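Local atomic coordinates of PR domain zinc finger protein 2 (Homo sapiens, PDB entry 2QPW), a protein that trimethylates histone H3 at the H3K9 site using S-adenosyl-L-methionine, here represented by its PR (SET-related) methyltransferase domain, and may also act as a DNA-binding transcription factor. Residues 45-50 / 135-140; 55-60 / 97-102. All coordinates share one frame; numbering follows the deposited sequence.

How the contacts relate
Coming from the N terminus, the chain runs through strand 43-47, whose end supplies the first half of contact 1, and then into 55-60, which holds strand 56-57 and forms the first half of contact 2. Contact 2 closes first, when the loop 97-102 returns ahead of strand 104-119. Contact 1 closes only near the C-terminal end of the domain, where 135-140 comes back to 45-50, so contact 2 is nested within its loop. The two touch where Val45 CG1 lies 3.8 Å from Trp99 CZ3. Contact 1 ties the two-stranded sheet 31-35/43-47 to the chain entering strand 138-139; contact 2 ties the edge strand 56-57 to the loop before strand 104-119.

Contact 1: 45-50 / 135-140; sequences VWATKP and EELLVW
A short antiparallel backbone pairing joins Trp46 to Glu136, where the chain approaching strand 138-139 runs along the end of strand 43-47. The two residues form a non-hydrogen-bonded pair, with their CA atoms 4.4 Å apart, and a backbone bond flanks the pair at each end: Leu137 N gives to Val45 O (2.9 Å), and Ala47 N gives to Glu135 O (3.0 Å) in an almost straight bond of 173°. Trp46 also bonds through its backbone to Arg32, which leaves 43-47 held between strand 31-35 and the 135-137 chain. The Glu136 side chain passes over one face of the indole. Its CB sits 3.9 Å from the centroid of the Trp46 six-membered ring, a CH-pi contact close to the ring normal, and the carboxylate plane lies only 17° from that of the ring. CG anti to the backbone N (chi1 -175°), followed by an extended chain, carries this carboxylate along the ring to Ser36 OG, which bonds OE2, and to Ala37 N, which bonds OE1. A water bridges the two segments, giving to Glu136 OE2 (2.9 Å) and Leu137 O and accepting from Val45 N, so several bonds hold the acid in place. On the other side of the pairing Leu137 points into strand 43-47: its CD2 meets Val45 CG1 at 4.0 Å, and its CD1 lies near Ala47 CB. The pairing belongs to the PR/SET fold, a compact assembly of short sheets in which the C-terminal chain returns to strands from the start of the domain.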
ATOM      1  N   VAL A  45       2.270   4.559  -6.209  1.00 13.98           N
ATOM      2  CA  VAL A  45       0.961   4.704  -6.862  1.00 14.82           C
ATOM      3  C   VAL A  45       0.545   6.171  -6.788  1.00 15.08           C
ATOM      4  O   VAL A  45       0.675   6.787  -5.732  1.00 14.76           O
ATOM      5  CB  VAL A  45      -0.129   3.845  -6.138  1.00 14.50           C
ATOM      6  CG1 VAL A  45      -1.442   3.877  -6.888  1.00 15.71           C
ATOM      7  CG2 VAL A  45       0.380   2.366  -5.969  1.00 15.09           C
ATOM      8  N   TRP A  46       0.041   6.694  -7.908  1.00 14.93           N
ATOM      9  CA  TRP A  46      -0.285   8.132  -8.065  1.00 16.04           C
ATOM     10  C   TRP A  46      -1.675   8.349  -8.623  1.00 16.23           C
ATOM     11  O   TRP A  46      -2.141   7.580  -9.463  1.00 17.76           O
ATOM     12  CB  TRP A  46       0.718   8.829  -9.007  1.00 17.14           C
ATOM     13  CG  TRP A  46       2.138   8.788  -8.531  1.00 15.83           C
ATOM     14  CD1 TRP A  46       2.972   7.728  -8.586  1.00 16.71           C
ATOM     15  CD2 TRP A  46       2.894   9.874  -7.968  1.00 17.86           C
ATOM     16  NE1 TRP A  46       4.214   8.057  -8.068  1.00 18.49           N
ATOM     17  CE2 TRP A  46       4.191   9.370  -7.675  1.00 19.12           C
ATOM     18  CE3 TRP A  46       2.592  11.208  -7.640  1.00 18.25           C
ATOM     19  CZ2 TRP A  46       5.219  10.172  -7.091  1.00 19.96           C
ATOM     20  CZ3 TRP A  46       3.619  12.025  -7.062  1.00 17.59           C
ATOM     21  CH2 TRP A  46       4.906  11.477  -6.777  1.00 19.17           C
ATOM     22  N   ALA A  47      -2.348   9.399  -8.182  1.00 14.96           N
ATOM     23  CA  ALA A  47      -3.698   9.706  -8.721  1.00 15.18           C
ATOM     24  C   ALA A  47      -3.560  10.303 -10.122  1.00 15.96           C
ATOM     25  O   ALA A  47      -2.619  11.082 -10.377  1.00 16.84           O
ATOM     26  CB  ALA A  47      -4.413  10.687  -7.800  1.00 15.22           C
ATOM     27  N   THR A  48      -4.463   9.908 -11.020  1.00 17.60           N
ATOM     28  CA  THR A  48      -4.455  10.438 -12.412  1.00 18.66           C
ATOM     29  C   THR A  48      -5.543  11.495 -12.626  1.00 18.99           C
ATOM     30  O   THR A  48      -5.577  12.203 -13.677  1.00 20.04           O
ATOM     31  CB  THR A  48      -4.706   9.312 -13.452  1.00 17.13           C
ATOM     32  OG1 THR A  48      -6.010   8.762 -13.239  1.00 20.70           O
ATOM     33  CG2 THR A  48      -3.624   8.222 -13.392  1.00 17.92           C
ATOM     34  N   LYS A  49      -6.451  11.579 -11.667  1.00 20.10           N
ATOM     35  CA  LYS A  49      -7.632  12.445 -11.731  1.00 21.98           C
ATOM     36  C   LYS A  49      -8.153  12.642 -10.297  1.00 21.81           C
ATOM     37  O   LYS A  49      -7.686  11.943  -9.379  1.00 20.97           O
ATOM     38  CB  LYS A  49      -8.690  11.788 -12.625  1.00 22.32           C
ATOM     39  CG  LYS A  49      -9.339  10.520 -12.116  1.00 24.00           C
ATOM     40  CD  LYS A  49     -10.266   9.908 -13.202  1.00 27.00           C
ATOM     41  CE  LYS A  49     -11.610  10.622 -13.204  1.00 33.92           C
ATOM     42  NZ  LYS A  49     -12.696   9.972 -14.015  1.00 37.88           N
ATOM     43  N   PRO A  50      -9.083  13.599 -10.076  1.00 21.07           N
ATOM     44  CA  PRO A  50      -9.582  13.802  -8.690  1.00 20.95           C
ATOM     45  C   PRO A  50     -10.246  12.540  -8.116  1.00 20.61           C
ATOM     46  O   PRO A  50     -11.053  11.876  -8.804  1.00 21.62           O
ATOM     47  CB  PRO A  50     -10.634  14.926  -8.843  1.00 21.76           C
ATOM     48  CG  PRO A  50     -10.243  15.635 -10.104  1.00 22.64           C
ATOM     49  CD  PRO A  50      -9.699  14.554 -11.027  1.00 21.68           C
ATOM     50  N   GLU A 135      -0.829  13.647  -7.206  1.00 20.12           N
ATOM     51  CA  GLU A 135      -0.439  13.399  -5.789  1.00 19.63           C
ATOM     52  C   GLU A 135      -0.223  11.893  -5.543  1.00 17.14           C
ATOM     53  O   GLU A 135      -0.945  11.053  -6.098  1.00 16.79           O
ATOM     54  CB  GLU A 135      -1.464  13.967  -4.759  1.00 19.99           C
ATOM     55  CG  GLU A 135      -1.574  15.520  -4.774  1.00 24.47           C
ATOM     56  CD  GLU A 135      -2.543  16.128  -3.730  1.00 26.67           C
ATOM     57  OE1 GLU A 135      -3.486  15.443  -3.228  1.00 27.81           O
ATOM     58  OE2 GLU A 135      -2.370  17.353  -3.445  1.00 34.29           O
ATOM     59  N   GLU A 136       0.750  11.573  -4.696  1.00 16.16           N
ATOM     60  CA  GLU A 136       1.082  10.151  -4.370  1.00 16.13           C
ATOM     61  C   GLU A 136       0.082   9.600  -3.352  1.00 14.83           C
ATOM     62  O   GLU A 136      -0.252  10.293  -2.371  1.00 15.79           O
ATOM     63  CB  GLU A 136       2.531  10.010  -3.829  1.00 16.54           C
ATOM     64  CG  GLU A 136       2.946   8.531  -3.597  1.00 16.38           C
ATOM     65  CD  GLU A 136       4.447   8.285  -3.393  1.00 17.74           C
ATOM     66  OE1 GLU A 136       5.227   9.265  -3.238  1.00 18.02           O
ATOM     67  OE2 GLU A 136       4.863   7.090  -3.365  1.00 16.96           O
ATOM     68  N   LEU A 137      -0.386   8.367  -3.588  1.00 13.75           N
ATOM     69  CA  LEU A 137      -1.207   7.646  -2.603  1.00 13.55           C
ATOM     70  C   LEU A 137      -0.288   7.074  -1.513  1.00 13.16           C
ATOM     71  O   LEU A 137       0.677   6.371  -1.832  1.00 12.85           O
ATOM     72  CB  LEU A 137      -2.017   6.507  -3.251  1.00 13.74           C
ATOM     73  CG  LEU A 137      -3.404   6.826  -3.843  1.00 14.01           C
ATOM     74  CD1 LEU A 137      -3.278   7.891  -4.913  1.00 14.85           C
ATOM     75  CD2 LEU A 137      -4.072   5.493  -4.417  1.00 13.56           C
ATOM     76  N   LEU A 138      -0.608   7.392  -0.256  1.00 14.23           N
ATOM     77  CA  LEU A 138       0.200   6.975   0.928  1.00 13.14           C
ATOM     78  C   LEU A 138      -0.690   6.451   2.051  1.00 14.12           C
ATOM     79  O   LEU A 138      -1.585   7.136   2.536  1.00 14.43           O
ATOM     80  CB  LEU A 138       1.036   8.143   1.478  1.00 14.32           C
ATOM     81  CG  LEU A 138       2.071   8.708   0.518  1.00 13.27           C
ATOM     82  CD1 LEU A 138       2.772   9.966   1.119  1.00 17.32           C
ATOM     83  CD2 LEU A 138       3.170   7.676   0.120  1.00 13.38           C
ATOM     84  N   VAL A 139      -0.416   5.228   2.474  1.00 13.05           N
ATOM     85  CA  VAL A 139      -1.236   4.584   3.535  1.00 12.71           C
ATOM     86  C   VAL A 139      -0.573   4.758   4.902  1.00 13.57           C
ATOM     87  O   VAL A 139       0.666   4.897   5.001  1.00 12.88           O
ATOM     88  CB  VAL A 139      -1.478   3.075   3.194  1.00 13.04           C
ATOM     89  CG1 VAL A 139      -0.199   2.190   3.300  1.00 14.19           C
ATOM     90  CG2 VAL A 139      -2.671   2.475   4.009  1.00 14.68           C
ATOM     91  N   TRP A 140      -1.380   4.761   5.960  1.00 14.20           N
ATOM     92  CA  TRP A 140      -0.821   4.638   7.334  1.00 15.30           C
ATOM     93  C   TRP A 140      -1.920   3.994   8.208  1.00 16.56           C
ATOM     94  O   TRP A 140      -3.020   3.686   7.699  1.00 15.38           O
ATOM     95  CB  TRP A 140      -0.358   6.008   7.917  1.00 15.66           C
ATOM     96  CG  TRP A 140       0.840   5.857   8.896  1.00 17.28           C
ATOM     97  CD1 TRP A 140       2.130   5.543   8.570  1.00 19.57           C
ATOM     98  CD2 TRP A 140       0.813   6.010  10.317  1.00 19.06           C
ATOM     99  NE1 TRP A 140       2.919   5.479   9.713  1.00 18.40           N
ATOM    100  CE2 TRP A 140       2.127   5.756  10.797  1.00 20.31           C
ATOM    101  CE3 TRP A 140      -0.201   6.313  11.239  1.00 21.22           C
ATOM    102  CZ2 TRP A 140       2.449   5.811  12.146  1.00 19.09           C
ATOM    103  CZ3 TRP A 140       0.132   6.375  12.610  1.00 20.52           C
ATOM    104  CH2 TRP A 140       1.442   6.117  13.039  1.00 19.79           C
TER
HETATM  105  O   HOH W   1       2.720   5.182  -3.246  1.00 15.20           O

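Contact 2: 55-60 / 97-102; sequences KKFGPF and GNWLRY
Trp99 turns the edge of its six-membered ring toward the face of Phe57, in an offset edge-to-face pair with planes at 77° and centroids 5.4 Å apart. The touching edge is CZ2 and CH2, and CZ2 comes within 3.7 Å of Phe57 CD2. One face of the indole is covered by its own neighbour in sequence: Leu100 CD1 stands over the ring centre. The Phe60 ring takes a different partner from the same turn, its CD1 lying 3.9 Å from Leu100 CB and its CE1 close to Arg101 CA; elsewhere it meets Trp77 edge-to-face. While its CB lies against Phe60, Leu100 rests both methyls on the Gly58 backbone, CD2 3.8 Å from Gly58 CA. That backbone takes a conformation in which a side chain would press on the carbonyl O of Phe57, and the peptide bond on to Pro59 is cis.

The third flat group is the Asn98 amide, which works at both ends. ND2 donates to Pro59 O at 2.9 Å; Pro59 O lies close to the amide plane (11° out of it), and ND2 meets it nearly in line with the Pro59 C=O. OD1 turns back to take Leu100 N (3.1 Å), which makes an Asx turn. With chi1 near 55°, CG lies between the backbone N and the carbonyl carbon, keeping the amide close to its own chain while it bridges to Pro59. The two bonds fix the flip of the amide.

Across this interface, then, apolar and aromatic surface meets around one neutral side-chain-to-backbone bond. The charge of Arg101 is directed away, to Ala91 O, Thr92 O and Glu14, so the cohesion here should depend little on ionisation.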
ATOM      1  N   LYS A  55     -13.535   6.983  -1.149  1.00 21.24           N
ATOM      2  CA  LYS A  55     -13.356   5.996  -2.218  1.00 20.48           C
ATOM      3  C   LYS A  55     -12.572   4.760  -1.705  1.00 19.30           C
ATOM      4  O   LYS A  55     -11.516   4.929  -1.092  1.00 19.01           O
ATOM      5  CB  LYS A  55     -12.641   6.636  -3.420  1.00 21.61           C
ATOM      6  CG  LYS A  55     -12.263   5.687  -4.584  1.00 21.87           C
ATOM      7  CD  LYS A  55     -13.515   5.093  -5.323  1.00 26.64           C
ATOM      8  CE  LYS A  55     -13.064   4.154  -6.462  1.00 25.54           C
ATOM      9  NZ  LYS A  55     -14.224   3.528  -7.194  1.00 27.76           N
ATOM     10  N   LYS A  56     -13.095   3.555  -1.979  1.00 19.10           N
ATOM     11  CA  LYS A  56     -12.507   2.263  -1.539  1.00 18.97           C
ATOM     12  C   LYS A  56     -11.742   1.540  -2.653  1.00 18.64           C
ATOM     13  O   LYS A  56     -12.235   1.411  -3.780  1.00 19.06           O
ATOM     14  CB  LYS A  56     -13.641   1.344  -1.076  1.00 19.87           C
ATOM     15  CG  LYS A  56     -13.223   0.035  -0.470  1.00 23.90           C
ATOM     16  CD  LYS A  56     -14.442  -0.632   0.172  1.00 32.07           C
ATOM     17  CE  LYS A  56     -15.588  -0.897  -0.801  1.00 35.72           C
ATOM     18  NZ  LYS A  56     -15.359  -2.093  -1.646  1.00 38.86           N
ATOM     19  N   PHE A  57     -10.558   1.046  -2.336  1.00 16.63           N
ATOM     20  CA  PHE A  57      -9.766   0.237  -3.277  1.00 16.02           C
ATOM     21  C   PHE A  57      -9.442  -1.102  -2.627  1.00 16.48           C
ATOM     22  O   PHE A  57      -9.281  -1.161  -1.407  1.00 15.74           O
ATOM     23  CB  PHE A  57      -8.459   0.934  -3.570  1.00 16.32           C
ATOM     24  CG  PHE A  57      -8.624   2.295  -4.224  1.00 17.60           C
ATOM     25  CD1 PHE A  57      -8.338   3.461  -3.511  1.00 18.40           C
ATOM     26  CD2 PHE A  57      -9.023   2.388  -5.549  1.00 20.98           C
ATOM     27  CE1 PHE A  57      -8.455   4.734  -4.124  1.00 20.68           C
ATOM     28  CE2 PHE A  57      -9.176   3.631  -6.162  1.00 19.46           C
ATOM     29  CZ  PHE A  57      -8.886   4.808  -5.450  1.00 17.12           C
ATOM     30  N   GLY A  58      -9.306  -2.150  -3.437  1.00 16.17           N
ATOM     31  CA  GLY A  58      -8.943  -3.467  -2.908  1.00 15.01           C
ATOM     32  C   GLY A  58      -9.815  -4.613  -3.461  1.00 16.61           C
ATOM     33  O   GLY A  58     -10.590  -4.412  -4.403  1.00 16.35           O
ATOM     34  N   PRO A  59      -9.701  -5.815  -2.878  1.00 15.78           N
ATOM     35  CA  PRO A  59      -8.930  -6.079  -1.658  1.00 16.07           C
ATOM     36  C   PRO A  59      -7.423  -6.187  -1.880  1.00 15.27           C
ATOM     37  O   PRO A  59      -6.974  -6.618  -2.957  1.00 15.44           O
ATOM     38  CB  PRO A  59      -9.439  -7.458  -1.223  1.00 16.34           C
ATOM     39  CG  PRO A  59      -9.872  -8.121  -2.528  1.00 16.60           C
ATOM     40  CD  PRO A  59     -10.396  -7.015  -3.383  1.00 16.24           C
ATOM     41  N   PHE A  60      -6.655  -5.892  -0.828  1.00 15.00           N
ATOM     42  CA  PHE A  60      -5.226  -6.278  -0.758  1.00 15.65           C
ATOM     43  C   PHE A  60      -5.142  -7.799  -0.661  1.00 15.83           C
ATOM     44  O   PHE A  60      -5.790  -8.389   0.206  1.00 15.69           O
ATOM     45  CB  PHE A  60      -4.571  -5.585   0.477  1.00 15.07           C
ATOM     46  CG  PHE A  60      -3.073  -5.825   0.644  1.00 15.08           C
ATOM     47  CD1 PHE A  60      -2.160  -4.807   0.345  1.00 17.05           C
ATOM     48  CD2 PHE A  60      -2.580  -7.033   1.168  1.00 14.56           C
ATOM     49  CE1 PHE A  60      -0.767  -5.002   0.515  1.00 14.93           C
ATOM     50  CE2 PHE A  60      -1.189  -7.242   1.357  1.00 15.88           C
ATOM     51  CZ  PHE A  60      -0.284  -6.224   1.001  1.00 15.80           C
ATOM     52  N   GLY A  97       0.571 -10.802  -5.101  1.00 15.60           N
ATOM     53  CA  GLY A  97      -0.283  -9.643  -4.738  1.00 15.26           C
ATOM     54  C   GLY A  97      -0.865  -8.889  -5.940  1.00 15.90           C
ATOM     55  O   GLY A  97      -0.910  -9.420  -7.067  1.00 16.40           O
ATOM     56  N   ASN A  98      -1.385  -7.687  -5.694  1.00 15.05           N
ATOM     57  CA  ASN A  98      -1.926  -6.842  -6.768  1.00 14.88           C
ATOM     58  C   ASN A  98      -1.389  -5.404  -6.648  1.00 14.11           C
ATOM     59  O   ASN A  98      -0.376  -5.148  -5.926  1.00 12.92           O
ATOM     60  CB  ASN A  98      -3.463  -6.879  -6.840  1.00 14.59           C
ATOM     61  CG  ASN A  98      -4.118  -6.501  -5.510  1.00 16.73           C
ATOM     62  OD1 ASN A  98      -3.650  -5.596  -4.806  1.00 14.43           O
ATOM     63  ND2 ASN A  98      -5.142  -7.262  -5.114  1.00 17.34           N
ATOM     64  N   TRP A  99      -2.031  -4.451  -7.335  1.00 13.01           N
ATOM     65  CA  TRP A  99      -1.439  -3.092  -7.341  1.00 13.22           C
ATOM     66  C   TRP A  99      -1.395  -2.402  -5.965  1.00 13.10           C
ATOM     67  O   TRP A  99      -0.531  -1.512  -5.735  1.00 14.18           O
ATOM     68  CB  TRP A  99      -2.099  -2.171  -8.405  1.00 12.28           C
ATOM     69  CG  TRP A  99      -3.552  -1.794  -8.077  1.00 12.20           C
ATOM     70  CD1 TRP A  99      -4.696  -2.447  -8.513  1.00 13.60           C
ATOM     71  CD2 TRP A  99      -4.003  -0.664  -7.305  1.00 13.48           C
ATOM     72  NE1 TRP A  99      -5.827  -1.780  -8.036  1.00 14.54           N
ATOM     73  CE2 TRP A  99      -5.417  -0.680  -7.316  1.00 15.34           C
ATOM     74  CE3 TRP A  99      -3.340   0.388  -6.600  1.00 11.20           C
ATOM     75  CZ2 TRP A  99      -6.186   0.290  -6.645  1.00 13.67           C
ATOM     76  CZ3 TRP A  99      -4.131   1.347  -5.933  1.00 12.17           C
ATOM     77  CH2 TRP A  99      -5.515   1.292  -5.962  1.00 13.64           C
ATOM     78  N   LEU A 100      -2.255  -2.821  -5.030  1.00 12.45           N
ATOM     79  CA  LEU A 100      -2.187  -2.228  -3.651  1.00 13.28           C
ATOM     80  C   LEU A 100      -0.861  -2.430  -2.948  1.00 13.19           C
ATOM     81  O   LEU A 100      -0.444  -1.580  -2.136  1.00 13.00           O
ATOM     82  CB  LEU A 100      -3.354  -2.703  -2.754  1.00 12.87           C
ATOM     83  CG  LEU A 100      -4.719  -2.059  -3.022  1.00 13.35           C
ATOM     84  CD1 LEU A 100      -5.411  -2.692  -4.280  1.00 15.83           C
ATOM     85  CD2 LEU A 100      -5.581  -2.222  -1.806  1.00 13.27           C
ATOM     86  N   ARG A 101      -0.145  -3.496  -3.318  1.00 13.08           N
ATOM     87  CA  ARG A 101       1.234  -3.737  -2.809  1.00 13.07           C
ATOM     88  C   ARG A 101       2.181  -2.525  -2.982  1.00 14.26           C
ATOM     89  O   ARG A 101       3.058  -2.224  -2.127  1.00 15.09           O
ATOM     90  CB  ARG A 101       1.849  -4.926  -3.561  1.00 14.03           C
ATOM     91  CG  ARG A 101       3.341  -5.182  -3.177  1.00 13.75           C
ATOM     92  CD  ARG A 101       4.057  -6.051  -4.149  1.00 18.34           C
ATOM     93  NE  ARG A 101       5.410  -6.388  -3.711  1.00 16.61           N
ATOM     94  CZ  ARG A 101       6.521  -5.704  -3.987  1.00 18.24           C
ATOM     95  NH1 ARG A 101       6.511  -4.585  -4.724  1.00 17.97           N
ATOM     96  NH2 ARG A 101       7.672  -6.182  -3.559  1.00 18.18           N
ATOM     97  N   TYR A 102       2.012  -1.840  -4.101  1.00 12.36           N
ATOM     98  CA  TYR A 102       2.891  -0.716  -4.485  1.00 14.85           C
ATOM     99  C   TYR A 102       2.563   0.623  -3.796  1.00 14.71           C
ATOM    100  O   TYR A 102       3.328   1.597  -3.949  1.00 15.63           O
ATOM    101  CB  TYR A 102       2.874  -0.575  -6.015  1.00 14.63           C
ATOM    102  CG  TYR A 102       3.514  -1.765  -6.695  1.00 15.96           C
ATOM    103  CD1 TYR A 102       4.889  -1.790  -6.914  1.00 15.70           C
ATOM    104  CD2 TYR A 102       2.751  -2.900  -7.079  1.00 15.30           C
ATOM    105  CE1 TYR A 102       5.524  -2.896  -7.515  1.00 17.64           C
ATOM    106  CE2 TYR A 102       3.377  -4.024  -7.664  1.00 15.58           C
ATOM    107  CZ  TYR A 102       4.749  -4.000  -7.900  1.00 17.67           C
ATOM    108  OH  TYR A 102       5.385  -5.060  -8.479  1.00 17.50           O
TER